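Long-range contact in sensory rhodopsin transducer (Thermotoga maritima, PDB 1NC7), which is of undetermined function but belongs to the sensory rhodopsin transducer family, binds metal ions and probably takes part in signalling: residues Ala60-Thr65 against His76-Ser81. Numbering follows the deposited sequence.
Sequences AKIRIT and HEVEIS
Ile62 and Ile80 both carry CG1 anti to the carbonyl carbon (chi1 near -50° in each), and with chi2 extended their CD1 methyls meet at 4.0 Å. They belong to an antiparallel beta hairpin, strands 60-68 and 74-80, at one margin of the chain's large antiparallel sheet. Six backbone hydrogen bonds define the register: Ala60 with Ile80, Ile62 with Val78 and Ile64 with His76 each exchange two, and Lys61-Glu79 and Arg63-Glu77 are the non-hydrogen-bonded pairs between them. The link from Ile62 N to Val78 O is 2.9 Å long and nearly straight, 170° at the hydrogen. On the face bearing Ile62, Val78 CG2 touches two isoleucines, 3.9 Å from Ile62 CB and 4.0 Å from Ile64 CD1. Strands 47-54 and 84-89 cover this apolar side: Ile62 and Ile80 touch Ile52, while Ile64 and Val78 touch Leu88, so this face of the hairpin packs against those strands. The other face is charged and exposed. Lys61 and Glu79 run alongside each other, yet Lys61 NZ and Glu79 OE2 stay 5.0 Å apart, too far for a salt bridge, so that any attraction between the charges is probably long-range and weak. Arg63 carries its guanidinium away to a salt bridge with Glu106 on strand 101-107, and Glu77 meets the aliphatic part of Arg63 instead. A bend at chi2 (-79°) folds the Glu77 carboxylate back over strand 60-65, where OE1 lies 3.4 Å from Arg63 CG.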
loop_
_atom_site.group_PDB
_atom_site.type_symbol
_atom_site.label_atom_id
_atom_site.label_comp_id
_atom_site.label_asym_id
_atom_site.label_seq_id
_atom_site.Cartn_x
_atom_site.Cartn_y
_atom_site.Cartn_z
ATOM N N ALA D 60 14.063 -2.303 20.880
ATOM C CA ALA D 60 14.284 -3.092 19.683
ATOM C C ALA D 60 15.602 -2.706 19.031
ATOM O O ALA D 60 15.879 -1.526 18.814
ATOM C CB ALA D 60 13.137 -2.886 18.699
ATOM N N LYS D 61 16.423 -3.712 18.753
ATOM C CA LYS D 61 17.702 -3.510 18.085
ATOM C C LYS D 61 17.450 -4.038 16.680
ATOM O O LYS D 61 17.183 -5.228 16.487
ATOM C CB LYS D 61 18.800 -4.311 18.782
ATOM C CG LYS D 61 19.044 -3.881 20.221
ATOM C CD LYS D 61 20.119 -4.729 20.878
ATOM C CE LYS D 61 20.345 -4.309 22.323
ATOM N NZ LYS D 61 21.382 -5.151 22.986
ATOM N N ILE D 62 17.529 -3.146 15.705
ATOM C CA ILE D 62 17.240 -3.513 14.333
ATOM C C ILE D 62 18.414 -3.380 13.375
ATOM O O ILE D 62 19.088 -2.351 13.332
ATOM C CB ILE D 62 16.063 -2.665 13.817
ATOM C CG1 ILE D 62 14.915 -2.718 14.830
ATOM C CG2 ILE D 62 15.576 -3.195 12.489
ATOM C CD1 ILE D 62 13.747 -1.829 14.486
ATOM N N ARG D 63 18.650 -4.448 12.618
ATOM C CA ARG D 63 19.708 -4.489 11.619
ATOM C C ARG D 63 19.016 -4.291 10.274
ATOM O O ARG D 63 18.154 -5.085 9.890
ATOM C CB ARG D 63 20.415 -5.847 11.656
ATOM C CG ARG D 63 21.464 -6.035 10.576
ATOM C CD ARG D 63 22.204 -7.353 10.747
ATOM N NE ARG D 63 21.298 -8.497 10.736
ATOM C CZ ARG D 63 21.691 -9.762 10.845
ATOM N NH1 ARG D 63 22.979 -10.051 10.972
ATOM N NH2 ARG D 63 20.795 -10.740 10.829
ATOM N N ILE D 64 19.381 -3.221 9.574
ATOM C CA ILE D 64 18.773 -2.902 8.287
ATOM C C ILE D 64 19.737 -3.178 7.143
ATOM O O ILE D 64 20.772 -2.524 7.026
ATOM C CB ILE D 64 18.364 -1.419 8.217
ATOM C CG1 ILE D 64 17.533 -1.045 9.448
ATOM C CG2 ILE D 64 17.566 -1.166 6.941
ATOM C CD1 ILE D 64 17.214 0.429 9.550
ATOM N N THR D 65 19.381 -4.138 6.298
ATOM C CA THR D 65 20.218 -4.507 5.164
ATOM C C THR D 65 19.680 -3.946 3.849
ATOM O O THR D 65 18.503 -4.116 3.520
ATOM C CB THR D 65 20.323 -6.036 5.037
ATOM O OG1 THR D 65 20.870 -6.578 6.246
ATOM C CG2 THR D 65 21.219 -6.419 3.862
ATOM N N HIS D 76 23.039 -1.213 8.143
ATOM C CA HIS D 76 22.968 -0.162 9.148
ATOM C C HIS D 76 22.243 -0.707 10.369
ATOM O O HIS D 76 21.596 -1.756 10.301
ATOM C CB HIS D 76 22.212 1.056 8.613
ATOM C CG HIS D 76 23.001 1.883 7.648
ATOM N ND1 HIS D 76 23.173 1.531 6.327
ATOM C CD2 HIS D 76 23.685 3.038 7.823
ATOM C CE1 HIS D 76 23.929 2.436 5.728
ATOM N NE2 HIS D 76 24.252 3.360 6.614
ATOM N N GLU D 77 22.352 0.007 11.484
ATOM C CA GLU D 77 21.715 -0.405 12.728
ATOM C C GLU D 77 21.008 0.768 13.393
ATOM O O GLU D 77 21.477 1.904 13.337
ATOM C CB GLU D 77 22.765 -0.957 13.699
ATOM C CG GLU D 77 23.500 -2.201 13.222
ATOM C CD GLU D 77 22.692 -3.472 13.405
ATOM O OE1 GLU D 77 23.207 -4.558 13.063
ATOM O OE2 GLU D 77 21.546 -3.388 13.896
ATOM N N VAL D 78 19.869 0.484 14.015
ATOM C CA VAL D 78 19.106 1.500 14.731
ATOM C C VAL D 78 18.449 0.840 15.935
ATOM O O VAL D 78 18.338 -0.387 16.002
ATOM C CB VAL D 78 17.989 2.137 13.855
ATOM C CG1 VAL D 78 18.586 2.729 12.590
ATOM C CG2 VAL D 78 16.920 1.103 13.525
ATOM N N GLU D 79 18.032 1.654 16.895
ATOM C CA GLU D 79 17.366 1.138 18.082
ATOM C C GLU D 79 16.115 1.963 18.335
ATOM O O GLU D 79 16.084 3.160 18.052
ATOM C CB GLU D 79 18.286 1.215 19.303
ATOM C CG GLU D 79 19.585 0.444 19.148
ATOM C CD GLU D 79 20.376 0.369 20.440
ATOM O OE1 GLU D 79 20.547 1.419 21.094
ATOM O OE2 GLU D 79 20.832 -0.739 20.795
ATOM N N ILE D 80 15.080 1.315 18.856
ATOM C CA ILE D 80 13.830 2.001 19.153
ATOM C C ILE D 80 13.328 1.571 20.520
ATOM O O ILE D 80 13.097 0.389 20.765
ATOM C CB ILE D 80 12.761 1.690 18.100
ATOM C CG1 ILE D 80 13.300 2.034 16.712
ATOM C CG2 ILE D 80 11.497 2.494 18.390
ATOM C CD1 ILE D 80 12.333 1.759 15.602
ATOM N N SER D 81 13.166 2.548 21.404
ATOM C CA SER D 81 12.710 2.300 22.765
ATOM C C SER D 81 11.260 1.831 22.821
ATOM O O SER D 81 10.509 1.970 21.855
ATOM C CB SER D 81 12.880 3.571 23.599
ATOM O OG SER D 81 14.227 4.017 23.562
#